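Local atomic coordinates of iron binding protein FbpA (Mannheimia haemolytica, PDB entry 1SI1), a protein that binds ferric iron and probably serves as the periplasmic carrier that hands it to a bacterial iron-uptake system. Residues E3-S8 / P51-L56; L98-R103 / T227-S232. One frame throughout, in Å; residues are numbered along the deposited sequence.

Interaction 1 (E3-S8 / P51-L56); sequences EVNVYS and PADVLL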
# COMPACT_ATOMS: atom_id res chain seq x y z
N GLU A 3 -17.33 -0.15 -24.09
CA GLU A 3 -16.75 -0.84 -22.94
C GLU A 3 -15.38 -0.32 -22.49
O GLU A 3 -14.75 0.50 -23.15
CB GLU A 3 -16.70 -2.36 -23.19
CG GLU A 3 -15.66 -2.80 -24.21
CD GLU A 3 -15.88 -4.24 -24.68
OE1 GLU A 3 -15.21 -4.64 -25.65
OE2 GLU A 3 -16.71 -4.95 -24.09
N VAL A 4 -14.94 -0.85 -21.36
CA VAL A 4 -13.61 -0.60 -20.81
C VAL A 4 -13.18 -1.84 -20.06
O VAL A 4 -13.95 -2.42 -19.30
CB VAL A 4 -13.60 0.66 -19.91
CG1 VAL A 4 -14.49 0.50 -18.68
CG2 VAL A 4 -12.16 1.01 -19.50
N ASN A 5 -11.92 -2.23 -20.24
CA ASN A 5 -11.39 -3.48 -19.74
C ASN A 5 -10.37 -3.22 -18.64
O ASN A 5 -9.34 -2.60 -18.88
CB ASN A 5 -10.74 -4.24 -20.88
CG ASN A 5 -11.70 -4.46 -22.03
OD1 ASN A 5 -12.82 -4.94 -21.83
ND2 ASN A 5 -11.28 -4.11 -23.23
N VAL A 6 -10.71 -3.66 -17.44
CA VAL A 6 -9.89 -3.43 -16.27
C VAL A 6 -9.18 -4.73 -15.95
O VAL A 6 -9.84 -5.71 -15.62
CB VAL A 6 -10.75 -3.03 -15.08
CG1 VAL A 6 -9.87 -2.87 -13.84
CG2 VAL A 6 -11.49 -1.73 -15.39
N TYR A 7 -7.85 -4.75 -16.07
CA TYR A 7 -7.03 -5.86 -15.62
C TYR A 7 -6.58 -5.54 -14.22
O TYR A 7 -5.92 -4.53 -13.98
CB TYR A 7 -5.80 -6.05 -16.51
CG TYR A 7 -6.01 -6.71 -17.85
CD1 TYR A 7 -7.17 -6.49 -18.59
CD2 TYR A 7 -5.01 -7.51 -18.40
CE1 TYR A 7 -7.34 -7.09 -19.84
CE2 TYR A 7 -5.17 -8.10 -19.64
CZ TYR A 7 -6.33 -7.89 -20.35
OH TYR A 7 -6.49 -8.47 -21.58
N SER A 8 -6.93 -6.40 -13.29
CA SER A 8 -6.77 -6.11 -11.88
C SER A 8 -5.98 -7.17 -11.16
O SER A 8 -6.26 -8.35 -11.25
CB SER A 8 -8.13 -6.01 -11.21
OG SER A 8 -8.00 -5.75 -9.84
N PRO A 51 -6.46 -6.15 -25.13
CA PRO A 51 -7.64 -5.34 -24.84
C PRO A 51 -7.55 -4.55 -23.54
O PRO A 51 -8.44 -3.78 -23.26
CB PRO A 51 -8.78 -6.36 -24.79
CG PRO A 51 -8.14 -7.64 -24.44
CD PRO A 51 -6.72 -7.59 -24.90
N ALA A 52 -6.48 -4.72 -22.76
CA ALA A 52 -6.38 -4.02 -21.48
C ALA A 52 -6.45 -2.51 -21.66
O ALA A 52 -5.73 -1.94 -22.48
CB ALA A 52 -5.11 -4.41 -20.75
N ASP A 53 -7.29 -1.88 -20.84
CA ASP A 53 -7.46 -0.44 -20.83
C ASP A 53 -6.89 0.14 -19.55
O ASP A 53 -6.07 1.05 -19.58
CB ASP A 53 -8.93 -0.07 -20.92
CG ASP A 53 -9.50 -0.33 -22.28
OD1 ASP A 53 -10.55 -0.99 -22.37
OD2 ASP A 53 -8.94 0.11 -23.28
N VAL A 54 -7.38 -0.36 -18.43
CA VAL A 54 -6.94 0.11 -17.12
C VAL A 54 -6.27 -1.05 -16.41
O VAL A 54 -6.84 -2.12 -16.31
CB VAL A 54 -8.11 0.59 -16.28
CG1 VAL A 54 -7.65 0.98 -14.86
CG2 VAL A 54 -8.80 1.77 -16.96
N LEU A 55 -5.07 -0.82 -15.91
CA LEU A 55 -4.32 -1.76 -15.11
C LEU A 55 -4.41 -1.29 -13.68
O LEU A 55 -3.97 -0.19 -13.35
CB LEU A 55 -2.88 -1.82 -15.59
CG LEU A 55 -2.69 -1.97 -17.10
CD1 LEU A 55 -1.22 -2.09 -17.38
CD2 LEU A 55 -3.45 -3.17 -17.62
N LEU A 56 -5.02 -2.10 -12.85
CA LEU A 56 -5.25 -1.75 -11.47
C LEU A 56 -4.44 -2.65 -10.59
O LEU A 56 -4.52 -3.87 -10.68
CB LEU A 56 -6.74 -1.90 -11.17
CG LEU A 56 -7.24 -1.40 -9.81
CD1 LEU A 56 -8.70 -0.98 -9.85
CD2 LEU A 56 -7.03 -2.44 -8.71

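Interaction 2 (L98-R103 / T227-S232); sequences LTTRAR and THKNIS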
# COMPACT_ATOMS: atom_id res chain seq x y z
N LEU A 98 -5.09 5.61 -6.07
CA LEU A 98 -6.51 5.74 -5.76
C LEU A 98 -6.82 5.52 -4.29
O LEU A 98 -7.82 6.02 -3.81
CB LEU A 98 -7.33 4.75 -6.59
CG LEU A 98 -7.33 4.98 -8.09
CD1 LEU A 98 -8.15 3.87 -8.77
CD2 LEU A 98 -7.87 6.37 -8.44
N THR A 99 -5.99 4.75 -3.60
CA THR A 99 -6.12 4.62 -2.15
C THR A 99 -4.74 4.55 -1.56
O THR A 99 -3.76 4.30 -2.27
CB THR A 99 -6.84 3.33 -1.73
OG1 THR A 99 -6.08 2.18 -2.15
CG2 THR A 99 -8.18 3.20 -2.40
N THR A 100 -4.66 4.77 -0.26
CA THR A 100 -3.43 4.53 0.46
C THR A 100 -3.61 3.54 1.59
O THR A 100 -4.70 3.36 2.14
CB THR A 100 -2.81 5.83 1.01
OG1 THR A 100 -3.71 6.47 1.93
CG2 THR A 100 -2.60 6.83 -0.10
N ARG A 101 -2.49 2.92 1.94
CA ARG A 101 -2.42 2.02 3.06
C ARG A 101 -1.29 2.53 3.94
O ARG A 101 -0.24 2.89 3.46
CB ARG A 101 -2.15 0.58 2.61
CG ARG A 101 -0.99 0.39 1.65
CD ARG A 101 -1.38 0.15 0.18
NE ARG A 101 -2.42 -0.85 0.06
CZ ARG A 101 -2.25 -2.18 0.02
NH1 ARG A 101 -3.31 -2.96 -0.07
NH2 ARG A 101 -1.05 -2.75 0.09
N ALA A 102 -1.53 2.55 5.24
CA ALA A 102 -0.54 2.99 6.21
C ALA A 102 0.24 1.79 6.73
O ALA A 102 -0.35 0.77 7.03
CB ALA A 102 -1.24 3.68 7.36
N ARG A 103 1.56 1.91 6.82
CA ARG A 103 2.36 0.89 7.46
C ARG A 103 2.55 1.30 8.90
O ARG A 103 3.20 2.29 9.22
CB ARG A 103 3.69 0.68 6.74
CG ARG A 103 4.41 -0.61 7.11
CD ARG A 103 5.08 -1.29 5.94
NE ARG A 103 5.58 -2.62 6.27
CZ ARG A 103 4.81 -3.70 6.41
NH1 ARG A 103 5.34 -4.87 6.70
NH2 ARG A 103 3.50 -3.60 6.23
N THR A 227 3.49 8.80 9.45
CA THR A 227 3.19 7.45 9.06
C THR A 227 3.42 7.25 7.57
O THR A 227 2.97 8.03 6.75
CB THR A 227 1.73 7.16 9.43
OG1 THR A 227 1.63 7.03 10.86
CG2 THR A 227 1.27 5.81 8.89
N HIS A 228 4.16 6.20 7.25
CA HIS A 228 4.43 5.79 5.88
C HIS A 228 3.15 5.33 5.20
O HIS A 228 2.39 4.53 5.78
CB HIS A 228 5.49 4.66 5.90
CG HIS A 228 5.67 3.97 4.58
ND1 HIS A 228 6.22 4.58 3.48
CD2 HIS A 228 5.39 2.70 4.21
CE1 HIS A 228 6.23 3.74 2.47
NE2 HIS A 228 5.73 2.59 2.88
N LYS A 229 2.92 5.84 4.00
CA LYS A 229 1.83 5.37 3.16
C LYS A 229 2.35 4.78 1.87
O LYS A 229 3.28 5.29 1.24
CB LYS A 229 0.85 6.49 2.85
CG LYS A 229 -0.14 6.79 3.98
CD LYS A 229 -1.19 7.82 3.57
CE LYS A 229 -2.41 7.79 4.49
NZ LYS A 229 -3.19 9.04 4.32
N ASN A 230 1.72 3.68 1.48
CA ASN A 230 1.89 3.09 0.17
C ASN A 230 0.53 3.22 -0.52
O ASN A 230 -0.42 3.69 0.10
CB ASN A 230 2.34 1.64 0.29
CG ASN A 230 3.17 1.18 -0.87
OD1 ASN A 230 2.87 1.47 -2.02
ND2 ASN A 230 4.23 0.44 -0.58
N ILE A 231 0.43 2.81 -1.78
CA ILE A 231 -0.76 3.07 -2.57
C ILE A 231 -1.28 1.84 -3.26
O ILE A 231 -0.57 0.88 -3.46
CB ILE A 231 -0.47 4.13 -3.66
CG1 ILE A 231 0.71 3.72 -4.54
CG2 ILE A 231 -0.22 5.46 -3.05
CD1 ILE A 231 0.70 4.35 -5.92
N SER A 232 -2.57 1.89 -3.60
CA SER A 232 -3.08 1.14 -4.73
C SER A 232 -3.31 2.15 -5.82
O SER A 232 -3.47 3.33 -5.54
CB SER A 232 -4.39 0.44 -4.40
OG SER A 232 -5.53 1.29 -4.56
O HOH W 1 -4.65 8.98 1.61

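Interaction 1 (E3-S8 / P51-L56)
Asn5 and Asp53 grip each other where two parallel strands begin to pair. The carboxylate of Asp53 stands in for a backbone acceptor: its OD1 takes the N-H of Asn5 at 2.8 Å, using the anti lone pair. In return Asn5 O accepts two amides, Asp53 N at 2.9 Å and Val54 N at 3.0 Å, the second in the straighter line. The Asn5 side chain, its CG lying beside the backbone N (chi1 -56°), reaches back so that ND2 donates to Pro51 O at 2.9 Å, with that oxygen a little out of the amide plane. Val54 O receives Tyr7 N and Tyr7 O receives Leu56 N, the regular parallel pattern.

Apolar packing divides between the two faces. On one, the Tyr7 ring lies flat over Ala52, whose CB sits 3.5 Å from the ring centroid in a CH-pi contact, while Pro51 CG meets the ring edge near OH. Leu55 CD2 touches Tyr7 CB. On the other face Val6 and Val54 run side by side, CG2 of Val6 4.2 Å from CB of Val54, beneath helix 243-253.

Outside partners complete the polar ends: Asn31 for Asn5 OD1, Glu46 for Tyr7 OH, Ser240 and the Asn242 amide for Asp53 OD2. With both oxygens bonded, the buried Asp53 carboxylate is probably stabilised as an anion, tying the start of this pairing to the loop before helix 243-253.

Interaction 2 (L98-R103 / T227-S232)
Thr99 and Ser232 meet hydroxyl to hydroxyl, OG1 and OG 2.6 Å apart, at one end of an antiparallel strand pair. Leu98 and Thr99 both face Ser232 in a classic beta bulge: Ser232 O takes Leu98 N at 2.8 Å and Thr99 N only weakly. Arg101 and Asn230 exchange two backbone bonds, and their side chains run alongside each other, Arg101 CG 3.8 Å from Asn230 CB, with guanidinium and amide planes perpendicular. Arg101 bends at chi2 and chi3 (-104° and -47°), folding CD over the Asn230 carbonyl before NH1 salt-bridges Glu268. Arg103 CB abuts the edge of the His228 ring at CD2, 3.7 Å, and its guanidinium continues to Asp178 and Asn143.

On the opposite face the extended Lys229 chain crosses Thr100 obliquely, its CE 3.2 Å from Thr100 OG1. A water joins that hydroxyl to Lys229 NZ, which also bonds Ser289.

The arginine-bearing face looks to the metal site: the nearest side-chain atom of Arg101 is about 4 Å from the bound iron(III) ion, Arg101 touches Tyr142 and Tyr198, and Arg103 packs on Tyr142. Antiparallel strands running between lobes beside the ligand cleft are consistent with the hinge of a periplasmic binding protein.

Overall arrangement
Interaction 1 closes early in the chain, before interaction 2 opens, and their centres lie 22 Å apart. They nonetheless belong to one mixed sheet: strand 54-58 of interaction 1 is the antiparallel neighbour of strand 228-236, which supplies interaction 2, and the nearest atoms of the two contacts come within about 5 Å. The centre of interaction 1 is about 20 Å from the centre of the chain, buried in the parallel part of the sheet; interaction 2 lies near the middle, beside the iron. This is consistent with the two-lobed periplasmic binding protein fold, in which interaction 1 would build the core of one lobe and the strands of interaction 2 would run between lobes.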